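Local coordinates for protein 6-phosphogluconate dehydratase (Shewanella oneidensis, PDB 2GP4) that probably catalyses the dehydration of 6-phosphogluconate to 2-keto-3-deoxy-6-phosphogluconate in the Entner-Doudoroff pathway, being captured here without its iron-sulfur cluster, at residues Lys495-Lys500 and Met527-Met532. Residues are numbered along the deposited sequence; the frame is centred on the assembly and turned at random.
Sequences KGQGPK and MTDGRM
The carboxylate of Asp-529 meets two successive backbone N-H groups of the facing loop, a worked example of how one acidic side chain can satisfy a buried turn. Its OD2 accepts from Gly-496 N (3.2 Å) through the syn lone pair, a rather bent bond, while OD1 takes Gln-497 N at 2.9 Å from above the carboxylate plane, 37° out of it. With chi1 at 46°, CG sits between the backbone N and the carbonyl carbon of Asp-529, which carries both oxygens to the 495-500 loop. OD2 has a second donor, the backbone N of Ala-549, so three N-H groups share this carboxylate.

Gln-497 lays its CB against OD1 of Asp-529, 3.4 Å away, then bends at chi2 (-54°) to turn its amide back on its own loop. NE2 reaches Lys-495 O at 3.0 Å, and OE1 accepts from Asn-502 ND2, so both ends of the buried amide are used. Thr-528 OG1, 3.7 Å from Gln-497 CB, accepts from Gly-530 N in an ST turn and donates to Val-494 O. A water joins the loops once more, donating to Gln-497 O and accepting from Arg-531 N. Gly-498, in the N-cap position of helix 499-502, brings its CA to Asp-529 O in a weak CH...O contact.

These loops leave the C-terminal ends of the adjacent parallel strands 490-494 and 524-528, joined there by carboxylate and water; the Thr-Asp-Gly-Arg-Met run from Thr-528 belongs to a signature sequence of the dihydroxy-acid/6-phosphogluconate dehydratase family, in its mainly beta C-terminal domain.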
loop_
_atom_site.group_PDB
_atom_site.type_symbol
_atom_site.label_atom_id
_atom_site.label_comp_id
_atom_site.label_asym_id
_atom_site.label_seq_id
_atom_site.Cartn_x
_atom_site.Cartn_y
_atom_site.Cartn_z
ATOM N N LYS A 495 21.832 4.760 5.801
ATOM C CA LYS A 495 21.188 5.995 6.203
ATOM C C LYS A 495 21.101 6.989 5.044
ATOM O O LYS A 495 21.645 6.740 3.960
ATOM C CB LYS A 495 21.892 6.594 7.426
ATOM C CG LYS A 495 23.376 6.858 7.234
ATOM C CD LYS A 495 23.940 7.602 8.419
ATOM C CE LYS A 495 25.382 8.003 8.170
ATOM N NZ LYS A 495 25.968 8.609 9.396
ATOM N N GLY A 496 20.394 8.094 5.282
ATOM C CA GLY A 496 20.160 9.124 4.267
ATOM C C GLY A 496 19.257 8.643 3.149
ATOM O O GLY A 496 19.409 9.053 1.995
ATOM N N GLN A 497 18.314 7.770 3.491
ATOM C CA GLN A 497 17.454 7.139 2.495
ATOM C C GLN A 497 15.975 7.418 2.753
ATOM O O GLN A 497 15.106 6.855 2.090
ATOM C CB GLN A 497 17.713 5.620 2.430
ATOM C CG GLN A 497 19.162 5.199 2.148
ATOM C CD GLN A 497 19.761 5.834 0.897
ATOM O OE1 GLN A 497 19.151 5.841 -0.178
ATOM N NE2 GLN A 497 20.977 6.365 1.034
ATOM N N GLY A 498 15.696 8.291 3.715
ATOM C CA GLY A 498 14.328 8.648 4.054
ATOM C C GLY A 498 13.702 9.611 3.061
ATOM O O GLY A 498 14.375 10.078 2.134
ATOM N N PRO A 499 12.400 9.910 3.241
ATOM C CA PRO A 499 11.677 10.877 2.414
ATOM C C PRO A 499 12.419 12.206 2.230
ATOM O O PRO A 499 12.576 12.667 1.098
ATOM C CB PRO A 499 10.379 11.093 3.192
ATOM C CG PRO A 499 10.151 9.800 3.875
ATOM C CD PRO A 499 11.520 9.294 4.253
ATOM N N LYS A 500 12.890 12.797 3.326
ATOM C CA LYS A 500 13.517 14.124 3.280
ATOM C C LYS A 500 14.915 14.106 2.665
ATOM O O LYS A 500 15.324 15.068 2.018
ATOM C CB LYS A 500 13.562 14.766 4.673
ATOM C CG LYS A 500 12.201 15.129 5.269
ATOM C CD LYS A 500 12.377 16.043 6.485
ATOM C CE LYS A 500 11.061 16.322 7.205
ATOM N NZ LYS A 500 10.513 15.103 7.877
HETATM N N MSE A 527 19.103 -2.301 8.481
HETATM C CA MSE A 527 18.410 -1.196 9.113
HETATM C C MSE A 527 18.547 0.039 8.235
HETATM O O MSE A 527 19.655 0.471 7.928
HETATM C CB MSE A 527 18.957 -0.932 10.514
HETATM C CG MSE A 527 18.068 -0.016 11.346
HETATM SE SE MSE A 527 18.881 0.402 13.062
HETATM C CE MSE A 527 19.330 -1.420 13.546
ATOM N N THR A 528 17.413 0.594 7.819
ATOM C CA THR A 528 17.426 1.796 6.990
ATOM C C THR A 528 16.276 2.740 7.326
ATOM O O THR A 528 15.213 2.310 7.786
ATOM C CB THR A 528 17.449 1.458 5.462
ATOM O OG1 THR A 528 17.638 2.658 4.702
ATOM C CG2 THR A 528 16.160 0.755 5.016
ATOM N N ASP A 529 16.510 4.031 7.112
ATOM C CA ASP A 529 15.446 5.029 7.220
ATOM C C ASP A 529 14.650 5.092 5.924
ATOM O O ASP A 529 13.661 5.825 5.815
ATOM C CB ASP A 529 15.995 6.408 7.613
ATOM C CG ASP A 529 17.228 6.819 6.816
ATOM O OD1 ASP A 529 17.525 6.213 5.760
ATOM O OD2 ASP A 529 17.902 7.779 7.257
ATOM N N GLY A 530 15.089 4.295 4.952
ATOM C CA GLY A 530 14.406 4.153 3.680
ATOM C C GLY A 530 13.624 2.858 3.568
ATOM O O GLY A 530 13.059 2.374 4.548
ATOM N N ARG A 531 13.613 2.297 2.362
ATOM C CA ARG A 531 12.788 1.146 2.020
ATOM C C ARG A 531 13.448 0.347 0.901
ATOM O O ARG A 531 14.321 0.859 0.203
ATOM C CB ARG A 531 11.397 1.618 1.567
ATOM C CG ARG A 531 11.419 2.593 0.382
ATOM C CD ARG A 531 10.043 2.840 -0.182
ATOM N NE ARG A 531 10.060 3.823 -1.269
ATOM C CZ ARG A 531 9.019 4.107 -2.057
ATOM N NH1 ARG A 531 7.856 3.486 -1.891
ATOM N NH2 ARG A 531 9.138 5.018 -3.016
HETATM N N MSE A 532 13.028 -0.901 0.731
HETATM C CA MSE A 532 13.450 -1.705 -0.413
HETATM C C MSE A 532 12.331 -1.751 -1.453
HETATM O O MSE A 532 11.487 -0.856 -1.497
HETATM C CB MSE A 532 13.846 -3.113 0.032
HETATM C CG MSE A 532 15.293 -3.234 0.445
HETATM SE SE MSE A 532 15.630 -2.474 2.200
HETATM C CE MSE A 532 16.021 -4.138 3.141
HETATM O O HOH W 1 14.681 4.644 0.405
#